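Local coordinates for protein dual function macrocyclase-peptidase POPB (Galerina marginata, PDB 5N4B) that cleaves peptide bonds after proline and macrocyclises the trimmed precursor peptide in the biosynthesis of amanitin toxins, at residues F486-F500 with K565-N579. The protein carries 1 engineered substitution. Numbering follows the deposited sequence.
Sequences FDGTAAAIQYGYGGF and KYAAPGKVAINGAAN. Engineered in segment 565-579: Ala-578 (natural residue Ser).
Ala-492 to Tyr-495 pair in parallel with Val-572 to Asn-575. Five backbone hydrogen bonds zip the strands together, from Ala-492 N to Lys-571 O through to Gly-496 N to Asn-575 O. The straightest runs from Ala-573 N to Ala-492 O (2.8 Å, 178° at the hydrogen). Beyond Gly-496 a water takes over, accepting from Ala-577 N and donating to Gly-496 O.

Apolar contacts lie on both faces. Ile-493 CG1 meets Ala-573 CB on the side of helix 705-722. Gln-494 CB rests on Ile-574 CG2 (4.0 Å) on the side of helix 548-563, and its extended chain carries NE2 to Phe-554 O.

Aromatic contacts mark the ends. The edge of Tyr-566 points at the face of Phe-486, with Tyr-566 CD1 over the centre of the Phe-486 ring and planes at 64°. Asn-579 CB makes a CH-pi contact over one face of Tyr-497, 3.9 Å from the centroid. Asn-579 holds CG anti to its own backbone N (chi1 -165°), which turns the amide toward the 497-500 loop; there ND2 donates to Tyr-497 O (2.8 Å) from above the carbonyl plane, while OD1 is hydrogen-bonded to Tyr-624 OH.

Ala-578, engineered from the catalytic serine, sits between strand 572-577 and the next helix: the nucleophile elbow of an alpha/beta-hydrolase fold.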
# COMPACT_ATOMS: atom_id res chain seq x y z
N PHE A 486 12.48 -21.74 19.78
CA PHE A 486 11.03 -21.85 19.96
C PHE A 486 10.77 -22.76 21.16
O PHE A 486 10.37 -23.92 21.04
CB PHE A 486 10.37 -22.42 18.71
CG PHE A 486 10.53 -21.59 17.44
CD1 PHE A 486 10.50 -20.21 17.45
CD2 PHE A 486 10.72 -22.24 16.23
CE1 PHE A 486 10.62 -19.49 16.25
CE2 PHE A 486 10.81 -21.54 15.05
CZ PHE A 486 10.79 -20.14 15.07
N ASP A 487 10.99 -22.21 22.34
CA ASP A 487 10.91 -22.96 23.58
C ASP A 487 9.97 -22.29 24.55
O ASP A 487 10.08 -22.47 25.77
CB ASP A 487 12.30 -23.12 24.19
CG ASP A 487 12.94 -21.83 24.54
OD1 ASP A 487 12.33 -20.75 24.29
OD2 ASP A 487 14.08 -21.87 25.10
N GLY A 488 9.04 -21.49 24.03
CA GLY A 488 8.09 -20.84 24.88
C GLY A 488 8.57 -19.64 25.66
O GLY A 488 7.90 -19.23 26.61
N THR A 489 9.69 -19.02 25.26
CA THR A 489 10.26 -17.87 25.95
C THR A 489 10.27 -16.57 25.16
O THR A 489 10.38 -15.51 25.78
CB THR A 489 11.70 -18.14 26.42
OG1 THR A 489 12.57 -18.38 25.32
CG2 THR A 489 11.73 -19.35 27.38
N ALA A 490 10.25 -16.61 23.81
CA ALA A 490 10.41 -15.39 23.00
C ALA A 490 9.13 -14.55 23.04
O ALA A 490 8.02 -15.07 23.11
CB ALA A 490 10.71 -15.77 21.57
N ALA A 491 9.28 -13.24 22.88
CA ALA A 491 8.15 -12.40 22.56
C ALA A 491 7.90 -12.45 21.06
O ALA A 491 8.78 -12.77 20.27
CB ALA A 491 8.45 -10.94 22.96
N ALA A 492 6.68 -12.11 20.67
CA ALA A 492 6.31 -12.11 19.27
C ALA A 492 5.65 -10.79 18.92
O ALA A 492 4.87 -10.26 19.72
CB ALA A 492 5.34 -13.27 18.95
N ILE A 493 6.00 -10.23 17.77
CA ILE A 493 5.22 -9.17 17.16
C ILE A 493 4.49 -9.78 15.99
O ILE A 493 5.11 -10.35 15.07
CB ILE A 493 6.03 -7.95 16.76
CG1 ILE A 493 6.28 -7.15 18.05
CG2 ILE A 493 5.27 -7.14 15.78
CD1 ILE A 493 7.14 -7.72 19.05
N GLN A 494 3.17 -9.69 16.04
CA GLN A 494 2.27 -10.29 15.06
C GLN A 494 1.61 -9.18 14.27
O GLN A 494 0.94 -8.31 14.84
CB GLN A 494 1.24 -11.18 15.75
CG GLN A 494 0.26 -11.84 14.84
CD GLN A 494 -0.71 -12.71 15.56
OE1 GLN A 494 -0.29 -13.60 16.29
NE2 GLN A 494 -2.00 -12.46 15.41
N TYR A 495 1.81 -9.20 12.96
CA TYR A 495 1.41 -8.11 12.08
C TYR A 495 0.33 -8.59 11.15
O TYR A 495 0.37 -9.72 10.67
CB TYR A 495 2.63 -7.69 11.24
CG TYR A 495 2.40 -6.50 10.36
CD1 TYR A 495 2.12 -5.26 10.90
CD2 TYR A 495 2.45 -6.61 9.00
CE1 TYR A 495 1.87 -4.14 10.09
CE2 TYR A 495 2.21 -5.51 8.18
CZ TYR A 495 1.92 -4.28 8.74
OH TYR A 495 1.68 -3.17 7.94
N GLY A 496 -0.63 -7.73 10.86
CA GLY A 496 -1.67 -8.09 9.92
C GLY A 496 -2.30 -6.88 9.25
O GLY A 496 -2.18 -5.74 9.70
N TYR A 497 -3.02 -7.19 8.17
CA TYR A 497 -3.82 -6.21 7.45
C TYR A 497 -5.24 -6.75 7.38
O TYR A 497 -6.12 -6.26 8.09
CB TYR A 497 -3.23 -5.89 6.08
CG TYR A 497 -3.98 -4.82 5.35
CD1 TYR A 497 -3.87 -3.47 5.73
CD2 TYR A 497 -4.80 -5.12 4.26
CE1 TYR A 497 -4.55 -2.48 5.02
CE2 TYR A 497 -5.47 -4.14 3.58
CZ TYR A 497 -5.34 -2.83 3.96
OH TYR A 497 -6.00 -1.83 3.25
N GLY A 498 -5.49 -7.79 6.58
CA GLY A 498 -6.70 -8.58 6.70
C GLY A 498 -7.90 -8.08 5.92
O GLY A 498 -9.01 -8.05 6.44
N GLY A 499 -7.70 -7.65 4.70
CA GLY A 499 -8.81 -7.14 3.93
C GLY A 499 -8.40 -6.74 2.53
O GLY A 499 -7.21 -6.65 2.16
N PHE A 500 -9.43 -6.47 1.73
CA PHE A 500 -9.32 -5.79 0.44
C PHE A 500 -8.56 -6.61 -0.60
O PHE A 500 -8.13 -6.05 -1.63
CB PHE A 500 -8.76 -4.38 0.57
CG PHE A 500 -9.62 -3.46 1.41
CD1 PHE A 500 -10.72 -2.81 0.81
CD2 PHE A 500 -9.38 -3.25 2.76
CE1 PHE A 500 -11.52 -1.97 1.53
CE2 PHE A 500 -10.22 -2.39 3.52
CZ PHE A 500 -11.28 -1.73 2.89
N LYS A 565 4.52 -22.98 21.56
CA LYS A 565 5.81 -22.62 22.14
C LYS A 565 6.71 -21.80 21.23
O LYS A 565 7.91 -21.72 21.45
CB LYS A 565 6.58 -23.84 22.64
CG LYS A 565 5.76 -24.84 23.45
CD LYS A 565 5.17 -24.26 24.67
CE LYS A 565 4.58 -25.38 25.58
NZ LYS A 565 3.07 -25.36 25.65
N TYR A 566 6.13 -21.15 20.23
CA TYR A 566 6.89 -20.15 19.50
C TYR A 566 7.11 -18.91 20.36
O TYR A 566 8.20 -18.32 20.33
CB TYR A 566 6.12 -19.76 18.23
CG TYR A 566 6.02 -20.88 17.24
CD1 TYR A 566 7.06 -21.18 16.37
CD2 TYR A 566 4.89 -21.64 17.17
CE1 TYR A 566 6.95 -22.26 15.47
CE2 TYR A 566 4.76 -22.69 16.31
CZ TYR A 566 5.79 -22.99 15.45
OH TYR A 566 5.65 -24.08 14.58
N ALA A 567 6.11 -18.54 21.14
CA ALA A 567 6.14 -17.35 21.97
C ALA A 567 5.71 -17.69 23.39
O ALA A 567 4.95 -18.64 23.65
CB ALA A 567 5.20 -16.29 21.41
N ALA A 568 6.15 -16.85 24.31
CA ALA A 568 5.82 -17.01 25.71
C ALA A 568 4.40 -16.53 26.00
O ALA A 568 3.91 -15.59 25.35
CB ALA A 568 6.77 -16.20 26.57
N PRO A 569 3.71 -17.13 26.95
CA PRO A 569 2.40 -16.61 27.37
C PRO A 569 2.45 -15.13 27.71
O PRO A 569 3.38 -14.65 28.37
CB PRO A 569 2.09 -17.42 28.62
CG PRO A 569 2.83 -18.67 28.43
CD PRO A 569 4.13 -18.29 27.75
N GLY A 570 1.45 -14.38 27.21
CA GLY A 570 1.36 -12.96 27.45
C GLY A 570 2.29 -12.08 26.64
O GLY A 570 2.32 -10.87 26.85
N LYS A 571 3.08 -12.66 25.75
CA LYS A 571 4.11 -11.89 25.07
C LYS A 571 3.92 -11.81 23.56
O LYS A 571 4.88 -11.65 22.84
CB LYS A 571 5.50 -12.39 25.45
CG LYS A 571 5.84 -12.29 26.97
CD LYS A 571 7.36 -12.35 27.11
CE LYS A 571 7.89 -12.38 28.56
NZ LYS A 571 7.14 -11.41 29.42
N VAL A 572 2.67 -11.90 23.09
CA VAL A 572 2.33 -11.60 21.69
C VAL A 572 1.79 -10.18 21.62
O VAL A 572 0.78 -9.87 22.24
CB VAL A 572 1.31 -12.58 21.11
CG1 VAL A 572 1.08 -12.24 19.65
CG2 VAL A 572 1.75 -14.05 21.26
N ALA A 573 2.46 -9.33 20.88
CA ALA A 573 2.03 -7.97 20.60
C ALA A 573 1.51 -7.93 19.18
O ALA A 573 1.98 -8.68 18.32
CB ALA A 573 3.18 -6.99 20.71
N ILE A 574 0.53 -7.08 18.93
CA ILE A 574 -0.06 -6.98 17.59
C ILE A 574 0.06 -5.56 17.05
O ILE A 574 0.01 -4.57 17.80
CB ILE A 574 -1.51 -7.49 17.52
CG1 ILE A 574 -2.39 -6.82 18.55
CG2 ILE A 574 -1.56 -9.02 17.65
CD1 ILE A 574 -3.90 -7.20 18.44
N ASN A 575 0.17 -5.48 15.72
CA ASN A 575 0.37 -4.22 15.02
C ASN A 575 -0.24 -4.33 13.63
O ASN A 575 -0.23 -5.41 13.02
CB ASN A 575 1.89 -3.95 14.95
CG ASN A 575 2.28 -2.69 14.19
OD1 ASN A 575 3.19 -2.76 13.35
ND2 ASN A 575 1.67 -1.57 14.48
N GLY A 576 -0.80 -3.21 13.16
CA GLY A 576 -1.36 -3.12 11.81
C GLY A 576 -1.81 -1.70 11.58
O GLY A 576 -1.94 -0.91 12.53
N ALA A 577 -1.97 -1.37 10.31
CA ALA A 577 -2.32 -0.02 9.90
C ALA A 577 -3.53 -0.03 8.96
O ALA A 577 -3.69 -0.92 8.13
CB ALA A 577 -1.15 0.67 9.18
N ALA A 578 -4.37 1.00 9.09
CA ALA A 578 -5.56 1.19 8.24
C ALA A 578 -6.51 0.04 8.50
O ALA A 578 -6.99 -0.07 9.65
CB ALA A 578 -5.17 1.48 6.78
N ASN A 579 -6.87 -0.78 7.52
CA ASN A 579 -7.63 -1.99 7.86
C ASN A 579 -6.94 -2.80 8.94
O ASN A 579 -7.63 -3.45 9.74
CB ASN A 579 -7.90 -2.88 6.63
CG ASN A 579 -8.96 -3.92 6.91
OD1 ASN A 579 -10.15 -3.61 6.92
ND2 ASN A 579 -8.56 -5.17 7.16
O HOH W 1 10.23 -19.02 22.15
O HOH W 2 -1.40 -3.46 8.37
O HOH W 3 -7.28 -0.11 4.80